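Local coordinates for phosphohistidine phosphatase SixA (Escherichia coli, PDB 1UJC), which removes the phosphoryl group from phosphohistidine in the HPt domain of the ArcB sensor, acting within the multistep His-Asp phosphorelay, at residues R21-N26 / A56-E61; A35-G40 / F146-S151; R47-P52 / S89-A94; Y114-L119 / T124-T129. All coordinates share one frame; numbering follows the deposited sequence.

Interaction 1 of 4, residues R21-N26 / A56-E61; sequences RPLTTN and AEQTLE
Gln58, on helix 54-66, reaches across to Leu23 in the loop that leads into helix 25-40, within the alpha-beta fold of the histidine phosphatase superfamily; the side chain of Leu23 is about 8 Å from the bound tungstate. CB of Gln58 lies 3.8 Å from CD2 of Leu23. With CG anti to the backbone N (chi1 -156°) and the chain extended beyond it, the side chain runs out along Leu23, CG passing its CB and CD2. The amide carbon CD comes to 3.3 Å from CB of Leu23, and the amide then holds the loop backbone once directly and once through a water. OE1 takes a nearly straight hydrogen bond from Leu23 N, at 2.7 Å, with the donor above the carbonyl plane, 39° out of it. NE2 donates a hydrogen bond to a water at 2.9 Å, which in turn donates to Leu23 O. Without the amide, as with a leucine in its place, Leu23 N would probably lose its acceptor and the water its link to helix 54-66. Leu23 itself turns its branches to Thr59, the two side chains crossing at about a right angle. Thr59 is held by its own helix and by the loop after strand 2-7, through Arg55 O and Gly9 N, and its OG1 lies 3.4 Å from CD2 of Leu23.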
loop_
_atom_site.group_PDB
_atom_site.type_symbol
_atom_site.label_atom_id
_atom_site.label_comp_id
_atom_site.label_asym_id
_atom_site.label_seq_id
_atom_site.Cartn_x
_atom_site.Cartn_y
_atom_site.Cartn_z
ATOM N N ARG A 21 3.005 -17.410 0.706
ATOM C CA ARG A 21 1.957 -17.613 -0.299
ATOM C C ARG A 21 2.217 -16.662 -1.458
ATOM O O ARG A 21 2.324 -15.454 -1.265
ATOM C CB ARG A 21 0.577 -17.304 0.288
ATOM C CG ARG A 21 0.119 -18.239 1.393
ATOM C CD ARG A 21 -0.999 -17.589 2.199
ATOM N NE ARG A 21 -2.070 -17.084 1.345
ATOM C CZ ARG A 21 -2.876 -16.083 1.677
ATOM N NH1 ARG A 21 -2.729 -15.478 2.849
ATOM N NH2 ARG A 21 -3.826 -15.684 0.839
ATOM N N PRO A 22 2.328 -17.194 -2.684
ATOM C CA PRO A 22 2.578 -16.340 -3.847
ATOM C C PRO A 22 1.304 -15.676 -4.371
ATOM O O PRO A 22 0.193 -16.002 -3.947
ATOM C CB PRO A 22 3.169 -17.313 -4.858
ATOM C CG PRO A 22 2.370 -18.556 -4.585
ATOM C CD PRO A 22 2.359 -18.620 -3.063
ATOM N N LEU A 23 1.475 -14.749 -5.305
ATOM C CA LEU A 23 0.346 -14.049 -5.898
ATOM C C LEU A 23 -0.256 -14.951 -6.974
ATOM O O LEU A 23 0.437 -15.787 -7.542
ATOM C CB LEU A 23 0.839 -12.739 -6.520
ATOM C CG LEU A 23 0.120 -11.419 -6.214
ATOM C CD1 LEU A 23 -0.304 -11.355 -4.746
ATOM C CD2 LEU A 23 1.053 -10.265 -6.562
ATOM N N THR A 24 -1.550 -14.810 -7.235
ATOM C CA THR A 24 -2.184 -15.605 -8.284
ATOM C C THR A 24 -2.061 -14.805 -9.580
ATOM O O THR A 24 -1.716 -13.622 -9.562
ATOM C CB THR A 24 -3.684 -15.813 -8.029
ATOM O OG1 THR A 24 -4.358 -14.555 -8.172
ATOM C CG2 THR A 24 -3.930 -16.368 -6.628
ATOM N N THR A 25 -2.355 -15.454 -10.700
ATOM C CA THR A 25 -2.304 -14.803 -11.998
ATOM C C THR A 25 -3.211 -13.577 -11.990
ATOM O O THR A 25 -2.817 -12.504 -12.446
ATOM C CB THR A 25 -2.761 -15.776 -13.098
ATOM O OG1 THR A 25 -1.811 -16.844 -13.196
ATOM C CG2 THR A 25 -2.872 -15.072 -14.432
ATOM N N ASN A 26 -4.421 -13.743 -11.468
ATOM C CA ASN A 26 -5.389 -12.651 -11.384
ATOM C C ASN A 26 -4.832 -11.566 -10.470
ATOM O O ASN A 26 -4.932 -10.378 -10.775
ATOM C CB ASN A 26 -6.728 -13.171 -10.839
ATOM C CG ASN A 26 -7.706 -12.055 -10.507
ATOM O OD1 ASN A 26 -8.209 -11.356 -11.394
ATOM N ND2 ASN A 26 -7.975 -11.879 -9.215
ATOM N N ALA A 56 3.141 -9.448 -0.690
ATOM C CA ALA A 56 3.282 -7.998 -0.729
ATOM C C ALA A 56 4.404 -7.624 -1.703
ATOM O O ALA A 56 4.222 -6.796 -2.596
ATOM C CB ALA A 56 3.589 -7.459 0.667
ATOM N N GLU A 57 5.559 -8.259 -1.535
ATOM C CA GLU A 57 6.705 -7.998 -2.392
ATOM C C GLU A 57 6.395 -8.284 -3.866
ATOM O O GLU A 57 6.819 -7.539 -4.746
ATOM C CB GLU A 57 7.903 -8.836 -1.920
ATOM C CG GLU A 57 8.271 -8.591 -0.460
ATOM C CD GLU A 57 9.401 -9.482 0.038
ATOM O OE1 GLU A 57 9.466 -10.658 -0.382
ATOM O OE2 GLU A 57 10.209 -9.011 0.867
ATOM N N GLN A 58 5.648 -9.350 -4.135
ATOM C CA GLN A 58 5.312 -9.694 -5.510
ATOM C C GLN A 58 4.356 -8.657 -6.093
ATOM O O GLN A 58 4.435 -8.323 -7.272
ATOM C CB GLN A 58 4.676 -11.078 -5.581
ATOM C CG GLN A 58 4.836 -11.722 -6.943
ATOM C CD GLN A 58 4.110 -13.041 -7.061
ATOM O OE1 GLN A 58 3.872 -13.726 -6.067
ATOM N NE2 GLN A 58 3.770 -13.416 -8.287
ATOM N N THR A 59 3.444 -8.157 -5.266
ATOM C CA THR A 59 2.515 -7.135 -5.721
ATOM C C THR A 59 3.358 -5.930 -6.139
ATOM O O THR A 59 3.095 -5.292 -7.161
ATOM C CB THR A 59 1.551 -6.721 -4.598
ATOM O OG1 THR A 59 0.674 -7.814 -4.296
ATOM C CG2 THR A 59 0.731 -5.514 -5.019
ATOM N N LEU A 60 4.393 -5.647 -5.351
ATOM C CA LEU A 60 5.303 -4.535 -5.620
ATOM C C LEU A 60 6.005 -4.751 -6.965
ATOM O O LEU A 60 6.112 -3.827 -7.768
ATOM C CB LEU A 60 6.358 -4.438 -4.512
ATOM C CG LEU A 60 7.089 -3.111 -4.256
ATOM C CD1 LEU A 60 8.448 -3.423 -3.653
ATOM C CD2 LEU A 60 7.260 -2.307 -5.530
ATOM N N GLU A 61 6.497 -5.967 -7.194
ATOM C CA GLU A 61 7.185 -6.295 -8.446
ATOM C C GLU A 61 6.288 -5.939 -9.617
ATOM O O GLU A 61 6.675 -5.196 -10.518
ATOM C CB GLU A 61 7.488 -7.796 -8.553
ATOM C CG GLU A 61 8.347 -8.406 -7.473
ATOM C CD GLU A 61 8.468 -9.925 -7.631
ATOM O OE1 GLU A 61 9.004 -10.572 -6.708
ATOM O OE2 GLU A 61 8.024 -10.468 -8.679
HETATM O O HOH W 1 2.519 -15.931 -9.017
#

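Interaction 2 of 4, residues A35-G40 / F146-S151; sequences ANWLKG and FNWQMS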
loop_
_atom_site.group_PDB
_atom_site.type_symbol
_atom_site.label_atom_id
_atom_site.label_comp_id
_atom_site.label_asym_id
_atom_site.label_seq_id
_atom_site.Cartn_x
_atom_site.Cartn_y
_atom_site.Cartn_z
ATOM N N ALA A 35 -1.737 -0.380 -11.070
ATOM C CA ALA A 35 -0.477 0.314 -11.307
ATOM C C ALA A 35 -0.615 1.256 -12.499
ATOM O O ALA A 35 -0.220 2.419 -12.435
ATOM C CB ALA A 35 0.634 -0.693 -11.565
ATOM N N ASN A 36 -1.186 0.749 -13.588
ATOM C CA ASN A 36 -1.374 1.560 -14.780
ATOM C C ASN A 36 -2.346 2.701 -14.516
ATOM O O ASN A 36 -2.178 3.800 -15.038
ATOM C CB ASN A 36 -1.868 0.700 -15.950
ATOM C CG ASN A 36 -0.777 -0.210 -16.503
ATOM O OD1 ASN A 36 0.362 0.223 -16.719
ATOM N ND2 ASN A 36 -1.123 -1.470 -16.748
ATOM N N TRP A 37 -3.361 2.446 -13.699
ATOM C CA TRP A 37 -4.327 3.487 -13.381
ATOM C C TRP A 37 -3.595 4.636 -12.685
ATOM O O TRP A 37 -3.790 5.806 -13.022
ATOM C CB TRP A 37 -5.434 2.943 -12.475
ATOM C CG TRP A 37 -6.425 3.987 -12.108
ATOM C CD1 TRP A 37 -7.398 4.515 -12.910
ATOM C CD2 TRP A 37 -6.496 4.698 -10.869
ATOM N NE1 TRP A 37 -8.068 5.519 -12.246
ATOM C CE2 TRP A 37 -7.534 5.652 -10.992
ATOM C CE3 TRP A 37 -5.779 4.627 -9.666
ATOM C CZ2 TRP A 37 -7.873 6.525 -9.958
ATOM C CZ3 TRP A 37 -6.115 5.496 -8.639
ATOM C CH2 TRP A 37 -7.154 6.434 -8.792
ATOM N N LEU A 38 -2.749 4.298 -11.717
ATOM C CA LEU A 38 -1.980 5.305 -10.996
ATOM C C LEU A 38 -1.087 6.067 -11.961
ATOM O O LEU A 38 -0.942 7.278 -11.852
ATOM C CB LEU A 38 -1.118 4.657 -9.915
ATOM C CG LEU A 38 -1.817 4.224 -8.628
ATOM C CD1 LEU A 38 -0.793 3.601 -7.693
ATOM C CD2 LEU A 38 -2.480 5.430 -7.962
ATOM N N LYS A 39 -0.493 5.343 -12.906
ATOM C CA LYS A 39 0.377 5.947 -13.905
ATOM C C LYS A 39 -0.428 6.963 -14.705
ATOM O O LYS A 39 0.057 8.046 -15.029
ATOM C CB LYS A 39 0.933 4.860 -14.826
ATOM C CG LYS A 39 1.712 5.368 -16.029
ATOM C CD LYS A 39 2.183 4.192 -16.878
ATOM C CE LYS A 39 2.918 4.649 -18.118
ATOM N NZ LYS A 39 3.369 3.483 -18.931
ATOM N N GLY A 40 -1.670 6.606 -15.015
ATOM C CA GLY A 40 -2.529 7.506 -15.759
ATOM C C GLY A 40 -2.939 8.706 -14.927
ATOM O O GLY A 40 -3.367 9.724 -15.465
ATOM N N PHE A 146 -8.331 11.503 4.319
ATOM C CA PHE A 146 -8.696 10.380 3.454
ATOM C C PHE A 146 -9.348 10.935 2.184
ATOM O O PHE A 146 -10.524 11.303 2.181
ATOM C CB PHE A 146 -9.658 9.451 4.205
ATOM C CG PHE A 146 -9.994 8.181 3.474
ATOM C CD1 PHE A 146 -9.154 7.676 2.485
ATOM C CD2 PHE A 146 -11.141 7.467 3.808
ATOM C CE1 PHE A 146 -9.446 6.485 1.837
ATOM C CE2 PHE A 146 -11.448 6.267 3.167
ATOM C CZ PHE A 146 -10.597 5.775 2.176
ATOM N N ASN A 147 -8.564 10.994 1.111
ATOM C CA ASN A 147 -9.015 11.532 -0.169
ATOM C C ASN A 147 -9.992 10.631 -0.910
ATOM O O ASN A 147 -11.139 11.004 -1.137
ATOM C CB ASN A 147 -7.799 11.812 -1.048
ATOM C CG ASN A 147 -6.775 12.679 -0.349
ATOM O OD1 ASN A 147 -5.567 12.470 -0.483
ATOM N ND2 ASN A 147 -7.254 13.663 0.405
ATOM N N TRP A 148 -9.533 9.448 -1.296
ATOM C CA TRP A 148 -10.383 8.508 -2.013
ATOM C C TRP A 148 -9.858 7.084 -1.926
ATOM O O TRP A 148 -8.812 6.821 -1.333
ATOM C CB TRP A 148 -10.510 8.914 -3.487
ATOM C CG TRP A 148 -9.210 9.339 -4.125
ATOM C CD1 TRP A 148 -8.774 10.617 -4.321
ATOM C CD2 TRP A 148 -8.175 8.483 -4.627
ATOM N NE1 TRP A 148 -7.534 10.612 -4.915
ATOM C CE2 TRP A 148 -7.143 9.314 -5.112
ATOM C CE3 TRP A 148 -8.020 7.095 -4.713
ATOM C CZ2 TRP A 148 -5.973 8.803 -5.675
ATOM C CZ3 TRP A 148 -6.856 6.586 -5.274
ATOM C CH2 TRP A 148 -5.848 7.439 -5.748
ATOM N N GLN A 149 -10.602 6.169 -2.530
ATOM C CA GLN A 149 -10.234 4.763 -2.541
ATOM C C GLN A 149 -10.631 4.216 -3.905
ATOM O O GLN A 149 -11.735 4.466 -4.382
ATOM C CB GLN A 149 -10.998 4.030 -1.446
ATOM C CG GLN A 149 -10.478 2.663 -1.114
ATOM C CD GLN A 149 -11.555 1.818 -0.476
ATOM O OE1 GLN A 149 -12.339 2.302 0.355
ATOM N NE2 GLN A 149 -11.610 0.557 -0.861
ATOM N N MET A 150 -9.731 3.471 -4.533
ATOM C CA MET A 150 -10.000 2.911 -5.848
ATOM C C MET A 150 -9.729 1.415 -5.824
ATOM O O MET A 150 -8.767 0.971 -5.210
ATOM C CB MET A 150 -9.097 3.590 -6.884
ATOM C CG MET A 150 -9.254 3.089 -8.311
ATOM S SD MET A 150 -10.887 3.411 -8.998
ATOM C CE MET A 150 -10.875 5.204 -9.071
ATOM N N SER A 151 -10.577 0.635 -6.485
ATOM C CA SER A 151 -10.370 -0.812 -6.514
ATOM C C SER A 151 -10.453 -1.350 -7.940
ATOM O O SER A 151 -11.055 -0.723 -8.816
ATOM C CB SER A 151 -11.389 -1.515 -5.607
ATOM O OG SER A 151 -12.718 -1.217 -5.982
#
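The C-terminal end of helix 25-40 rests on the edge strand 144-150 of the mixed sheet through a cluster of two tryptophans and a methionine, Trp37, Trp148 and Met150. The indoles of Trp37 and Trp148 approach from opposite directions and meet as an offset edge-to-face pair: the edge of Trp37 points to the face of Trp148, with six-membered ring centroids 5.2 Å apart and planes at 88°. CH2 and CZ3 of Trp37 do the touching, and CH2 of Trp37 lies 3.5 Å from CH2 of Trp148. Trp37 gets there with CG anti to its backbone N (chi1 179°), which sends the indole out from the helix toward the strand. Two residues along the same strand, and so on the same side of it, Met150 lies over one face of the Trp37 ring. This is a Met-aromatic contact with a CH-pi component: CG stands 3.8 Å from the centroid of the six-membered ring, almost on the normal, while SD sits farther off at 4.7 Å. Bends at chi2 and chi3 fold the Met150 chain back, bringing CE to 3.4 Å from CZ2 of Trp37. Leu155, from the C-terminal tail, touches both Trp37 and Met150.

Interaction 3 of 4, residues R47-P52 / S89-A94; sequences RVLVSP and SAYLQA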
loop_
_atom_site.group_PDB
_atom_site.type_symbol
_atom_site.label_atom_id
_atom_site.label_comp_id
_atom_site.label_asym_id
_atom_site.label_seq_id
_atom_site.Cartn_x
_atom_site.Cartn_y
_atom_site.Cartn_z
ATOM N N ARG A 47 8.929 7.155 -2.650
ATOM C CA ARG A 47 9.385 6.114 -1.739
ATOM C C ARG A 47 8.407 4.946 -1.682
ATOM O O ARG A 47 7.202 5.119 -1.887
ATOM C CB ARG A 47 9.568 6.701 -0.335
ATOM C CG ARG A 47 10.690 7.730 -0.236
ATOM C CD ARG A 47 12.053 7.049 -0.251
ATOM N NE ARG A 47 12.393 6.483 1.052
ATOM C CZ ARG A 47 12.761 7.205 2.109
ATOM N NH1 ARG A 47 12.838 8.528 2.019
ATOM N NH2 ARG A 47 13.061 6.602 3.256
ATOM N N VAL A 48 8.932 3.760 -1.391
ATOM C CA VAL A 48 8.111 2.564 -1.306
ATOM C C VAL A 48 8.382 1.767 -0.032
ATOM O O VAL A 48 9.530 1.462 0.291
ATOM C CB VAL A 48 8.350 1.657 -2.524
ATOM C CG1 VAL A 48 7.535 0.383 -2.399
ATOM C CG2 VAL A 48 7.989 2.406 -3.792
ATOM N N LEU A 49 7.308 1.440 0.682
ATOM C CA LEU A 49 7.385 0.669 1.917
ATOM C C LEU A 49 6.567 -0.591 1.666
ATOM O O LEU A 49 5.416 -0.510 1.238
ATOM C CB LEU A 49 6.785 1.467 3.078
ATOM C CG LEU A 49 7.305 2.898 3.246
ATOM C CD1 LEU A 49 6.584 3.580 4.406
ATOM C CD2 LEU A 49 8.805 2.873 3.495
ATOM N N VAL A 50 7.153 -1.753 1.925
ATOM C CA VAL A 50 6.452 -3.007 1.673
ATOM C C VAL A 50 6.591 -4.042 2.786
ATOM O O VAL A 50 7.590 -4.074 3.500
ATOM C CB VAL A 50 6.951 -3.638 0.346
ATOM C CG1 VAL A 50 8.434 -3.975 0.458
ATOM C CG2 VAL A 50 6.131 -4.879 0.004
ATOM N N SER A 51 5.569 -4.879 2.925
ATOM C CA SER A 51 5.565 -5.948 3.910
ATOM C C SER A 51 6.587 -6.997 3.485
ATOM O O SER A 51 6.839 -7.177 2.297
ATOM C CB SER A 51 4.182 -6.594 3.979
ATOM O OG SER A 51 4.255 -7.867 4.591
ATOM N N PRO A 52 7.190 -7.699 4.456
ATOM C CA PRO A 52 8.192 -8.743 4.205
ATOM C C PRO A 52 7.590 -10.004 3.580
ATOM O O PRO A 52 8.315 -10.857 3.075
ATOM C CB PRO A 52 8.754 -9.030 5.599
ATOM C CG PRO A 52 8.511 -7.756 6.345
ATOM C CD PRO A 52 7.123 -7.385 5.891
ATOM N N SER A 89 2.621 4.563 11.364
ATOM C CA SER A 89 2.205 5.960 11.393
ATOM C C SER A 89 3.396 6.884 11.666
ATOM O O SER A 89 3.577 7.902 10.991
ATOM C CB SER A 89 1.145 6.145 12.481
ATOM O OG SER A 89 0.934 7.511 12.767
ATOM N N ALA A 90 4.203 6.521 12.659
ATOM C CA ALA A 90 5.374 7.313 13.026
ATOM C C ALA A 90 6.435 7.308 11.923
ATOM O O ALA A 90 7.111 8.313 11.696
ATOM C CB ALA A 90 5.971 6.783 14.326
ATOM N N TYR A 91 6.584 6.176 11.245
ATOM C CA TYR A 91 7.559 6.058 10.167
ATOM C C TYR A 91 7.135 7.037 9.064
ATOM O O TYR A 91 7.957 7.774 8.518
ATOM C CB TYR A 91 7.571 4.616 9.634
ATOM C CG TYR A 91 8.747 4.249 8.743
ATOM C CD1 TYR A 91 9.811 3.491 9.236
ATOM C CD2 TYR A 91 8.773 4.617 7.395
ATOM C CE1 TYR A 91 10.866 3.102 8.410
ATOM C CE2 TYR A 91 9.826 4.233 6.561
ATOM C CZ TYR A 91 10.866 3.475 7.075
ATOM O OH TYR A 91 11.907 3.085 6.258
ATOM N N LEU A 92 5.841 7.050 8.754
ATOM C CA LEU A 92 5.314 7.939 7.726
ATOM C C LEU A 92 5.465 9.412 8.107
ATOM O O LEU A 92 5.785 10.244 7.258
ATOM C CB LEU A 92 3.845 7.608 7.437
ATOM C CG LEU A 92 3.625 6.431 6.480
ATOM C CD1 LEU A 92 2.172 5.964 6.522
ATOM C CD2 LEU A 92 4.013 6.855 5.073
ATOM N N GLN A 93 5.245 9.729 9.382
ATOM C CA GLN A 93 5.379 11.107 9.845
ATOM C C GLN A 93 6.841 11.530 9.700
ATOM O O GLN A 93 7.133 12.670 9.338
ATOM C CB GLN A 93 4.915 11.240 11.307
ATOM C CG GLN A 93 5.197 12.609 11.937
ATOM C CD GLN A 93 4.433 12.857 13.232
ATOM O OE1 GLN A 93 4.221 11.942 14.033
ATOM N NE2 GLN A 93 4.031 14.108 13.450
ATOM N N ALA A 94 7.755 10.599 9.970
ATOM C CA ALA A 94 9.181 10.870 9.840
ATOM C C ALA A 94 9.473 11.288 8.403
ATOM O O ALA A 94 10.008 12.367 8.159
ATOM C CB ALA A 94 9.990 9.634 10.192
#
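Leu49 packs closely against Tyr91 and more loosely against Leu92. The tight part is made by its two methyl groups against the CD2-CE2 side of the phenol ring: CD2 lies 3.5 Å from CE2 of Tyr91, and CD1 is 3.8 Å from CD2 of Tyr91. Leu49 CG stands anti to its own carbonyl carbon (chi1 -51°), and both methyls face the helix from there. The contact joins the parallel part of the mixed sheet, in which strand 47-50 runs between strands 74-75 and 102-107, to helix 85-98, which covers this face of it. Packing slackens toward Leu92, whose CD2 comes no nearer to CD1 of Leu49 than 4.2 Å; Leu92 also touches Met1. On the outer side the character turns polar. Tyr91 is partly exposed, and its OH is hydrogen-bonded to Glu74 on the neighbouring strand 74-75. Arg47, two residues before Leu49 on the same side of the strand, turns its guanidinium group to salt bridges instead: NE to Glu74 and NH1 to Glu98, farther along helix 85-98, so Glu74 receives both the tyrosine hydroxyl and an arginine.

Interaction 4 of 4, residues Y114-L119 / T124-T129; sequences YLVAEL and TPPMFT
Val116 projects from helix 111-119 toward the loop 124-129, where it packs against the rings of Pro126 and Phe128. CB and CG1 lie along CD and CG of Pro126, with CB 3.8 Å from CD of Pro126 and CG1 placed anti to the backbone N (chi1 173°). CG2 touches both rings, lying 4.1 Å from CG of Pro126 and at the edge of the Phe128 ring, near its plane. One residue on, the small Ala117 leaves a shallow hollow on the helix surface, and the Thr124-Pro125 link lies over it: CB of Ala117 is 4.1 Å from N of Pro125. Pro125 is then the bump that fits between Ala117 and Tyr114, its CG lying 3.9 Å from CD1 of Tyr114, whose ring swings back to flank it. Cut back to an alanine, the Val116 position would probably leave a gap beside Pro126 and the edge of the Phe128 ring without its methyl neighbour. Phe128 also packs on Ile5 of strand 2-7 and on Leu109, a residue of the tungstate pocket. The arrangement is a proline-rich connection folded back on the preceding helix, on its way to strand 133-138 beside the anion site of this phosphatase.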
loop_
_atom_site.group_PDB
_atom_site.type_symbol
_atom_site.label_atom_id
_atom_site.label_comp_id
_atom_site.label_asym_id
_atom_site.label_seq_id
_atom_site.Cartn_x
_atom_site.Cartn_y
_atom_site.Cartn_z
ATOM N N TYR A 114 -6.859 -0.205 9.391
ATOM C CA TYR A 114 -6.526 0.510 10.621
ATOM C C TYR A 114 -5.553 1.656 10.364
ATOM O O TYR A 114 -5.613 2.691 11.028
ATOM C CB TYR A 114 -5.900 -0.434 11.655
ATOM C CG TYR A 114 -6.749 -1.624 12.024
ATOM C CD1 TYR A 114 -8.095 -1.477 12.353
ATOM C CD2 TYR A 114 -6.197 -2.905 12.063
ATOM C CE1 TYR A 114 -8.873 -2.579 12.711
ATOM C CE2 TYR A 114 -6.964 -4.009 12.420
ATOM C CZ TYR A 114 -8.300 -3.840 12.744
ATOM O OH TYR A 114 -9.046 -4.938 13.125
ATOM N N LEU A 115 -4.650 1.460 9.408
ATOM C CA LEU A 115 -3.669 2.484 9.076
ATOM C C LEU A 115 -4.347 3.774 8.636
ATOM O O LEU A 115 -3.965 4.858 9.077
ATOM C CB LEU A 115 -2.728 1.990 7.973
ATOM C CG LEU A 115 -1.595 2.941 7.579
ATOM C CD1 LEU A 115 -0.771 3.315 8.804
ATOM C CD2 LEU A 115 -0.717 2.272 6.541
ATOM N N VAL A 116 -5.344 3.661 7.758
ATOM C CA VAL A 116 -6.065 4.840 7.291
ATOM C C VAL A 116 -6.728 5.568 8.459
ATOM O O VAL A 116 -6.649 6.791 8.557
ATOM C CB VAL A 116 -7.158 4.474 6.259
ATOM C CG1 VAL A 116 -7.995 5.706 5.924
ATOM C CG2 VAL A 116 -6.518 3.928 4.996
ATOM N N ALA A 117 -7.385 4.815 9.338
ATOM C CA ALA A 117 -8.062 5.405 10.495
ATOM C C ALA A 117 -7.047 6.071 11.414
ATOM O O ALA A 117 -7.238 7.207 11.845
ATOM C CB ALA A 117 -8.835 4.335 11.259
ATOM N N GLU A 118 -5.968 5.351 11.708
ATOM C CA GLU A 118 -4.899 5.858 12.565
ATOM C C GLU A 118 -4.342 7.175 12.025
ATOM O O GLU A 118 -4.074 8.100 12.786
ATOM C CB GLU A 118 -3.780 4.820 12.659
ATOM C CG GLU A 118 -2.485 5.291 13.313
ATOM C CD GLU A 118 -2.630 5.568 14.793
ATOM O OE1 GLU A 118 -3.586 5.050 15.406
ATOM O OE2 GLU A 118 -1.773 6.292 15.349
ATOM N N LEU A 119 -4.170 7.250 10.709
ATOM C CA LEU A 119 -3.638 8.453 10.077
ATOM C C LEU A 119 -4.678 9.560 9.926
ATOM O O LEU A 119 -4.355 10.748 10.014
ATOM C CB LEU A 119 -3.082 8.111 8.689
ATOM C CG LEU A 119 -1.970 7.067 8.592
ATOM C CD1 LEU A 119 -1.765 6.695 7.133
ATOM C CD2 LEU A 119 -0.686 7.612 9.194
ATOM N N THR A 124 -13.324 5.652 9.969
ATOM C CA THR A 124 -13.394 4.288 10.479
ATOM C C THR A 124 -12.553 3.464 9.502
ATOM O O THR A 124 -12.305 3.887 8.371
ATOM C CB THR A 124 -14.841 3.744 10.478
ATOM O OG1 THR A 124 -15.386 3.838 9.158
ATOM C CG2 THR A 124 -15.713 4.535 11.436
ATOM N N PRO A 125 -12.094 2.277 9.922
ATOM C CA PRO A 125 -11.283 1.456 9.015
ATOM C C PRO A 125 -12.054 1.143 7.730
ATOM O O PRO A 125 -13.098 0.505 7.774
ATOM C CB PRO A 125 -11.007 0.198 9.840
ATOM C CG PRO A 125 -11.095 0.685 11.263
ATOM C CD PRO A 125 -12.292 1.600 11.214
ATOM N N PRO A 126 -11.565 1.611 6.570
ATOM C CA PRO A 126 -12.315 1.297 5.345
ATOM C C PRO A 126 -12.076 -0.137 4.865
ATOM O O PRO A 126 -11.127 -0.795 5.295
ATOM C CB PRO A 126 -11.813 2.346 4.353
ATOM C CG PRO A 126 -10.392 2.579 4.796
ATOM C CD PRO A 126 -10.503 2.601 6.311
ATOM N N MET A 127 -12.952 -0.609 3.980
ATOM C CA MET A 127 -12.868 -1.956 3.410
ATOM C C MET A 127 -11.931 -1.973 2.188
ATOM O O MET A 127 -12.099 -1.185 1.254
ATOM C CB MET A 127 -14.268 -2.422 2.994
ATOM C CG MET A 127 -14.301 -3.736 2.222
ATOM S SD MET A 127 -14.122 -5.192 3.265
ATOM C CE MET A 127 -15.851 -5.424 3.853
ATOM N N PHE A 128 -10.964 -2.888 2.201
ATOM C CA PHE A 128 -9.972 -3.027 1.134
ATOM C C PHE A 128 -10.085 -4.331 0.333
ATOM O O PHE A 128 -9.907 -5.411 0.886
ATOM C CB PHE A 128 -8.559 -2.994 1.733
ATOM C CG PHE A 128 -7.974 -1.616 1.881
ATOM C CD1 PHE A 128 -7.268 -1.032 0.831
ATOM C CD2 PHE A 128 -8.082 -0.926 3.081
ATOM C CE1 PHE A 128 -6.674 0.219 0.983
ATOM C CE2 PHE A 128 -7.491 0.327 3.242
ATOM C CZ PHE A 128 -6.787 0.897 2.193
ATOM N N THR A 129 -10.371 -4.239 -0.961
ATOM C CA THR A 129 -10.418 -5.447 -1.786
ATOM C C THR A 129 -8.964 -5.612 -2.239
ATOM O O THR A 129 -8.185 -4.661 -2.145
ATOM C CB THR A 129 -11.320 -5.269 -3.015
ATOM O OG1 THR A 129 -10.718 -4.340 -3.924
ATOM C CG2 THR A 129 -12.691 -4.741 -2.594
#

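The four contacts are spread through the fold, with centres about 15 to 22 Å apart, interactions 2 and 3 reaching the same mixed sheet. Interactions 1 and 2 use the two ends of helix 25-40, one near the tungstate and the other at edge strand 144-150. Interaction 3 lies across the chain's centre from interaction 2, where helix 85-98 packs on strand 47-50. That strand leads directly into helix 54-66, so interactions 1 and 3 touch, Ala56 meeting Val50 and Ser51. Interaction 4 touches both interaction 2, through Phe146 on Val116, and interaction 3, through Leu119 on Leu92. Along the chain interactions 1 and 3 interlock, interaction 4 follows, and interaction 2 brings the first helix to the last strand.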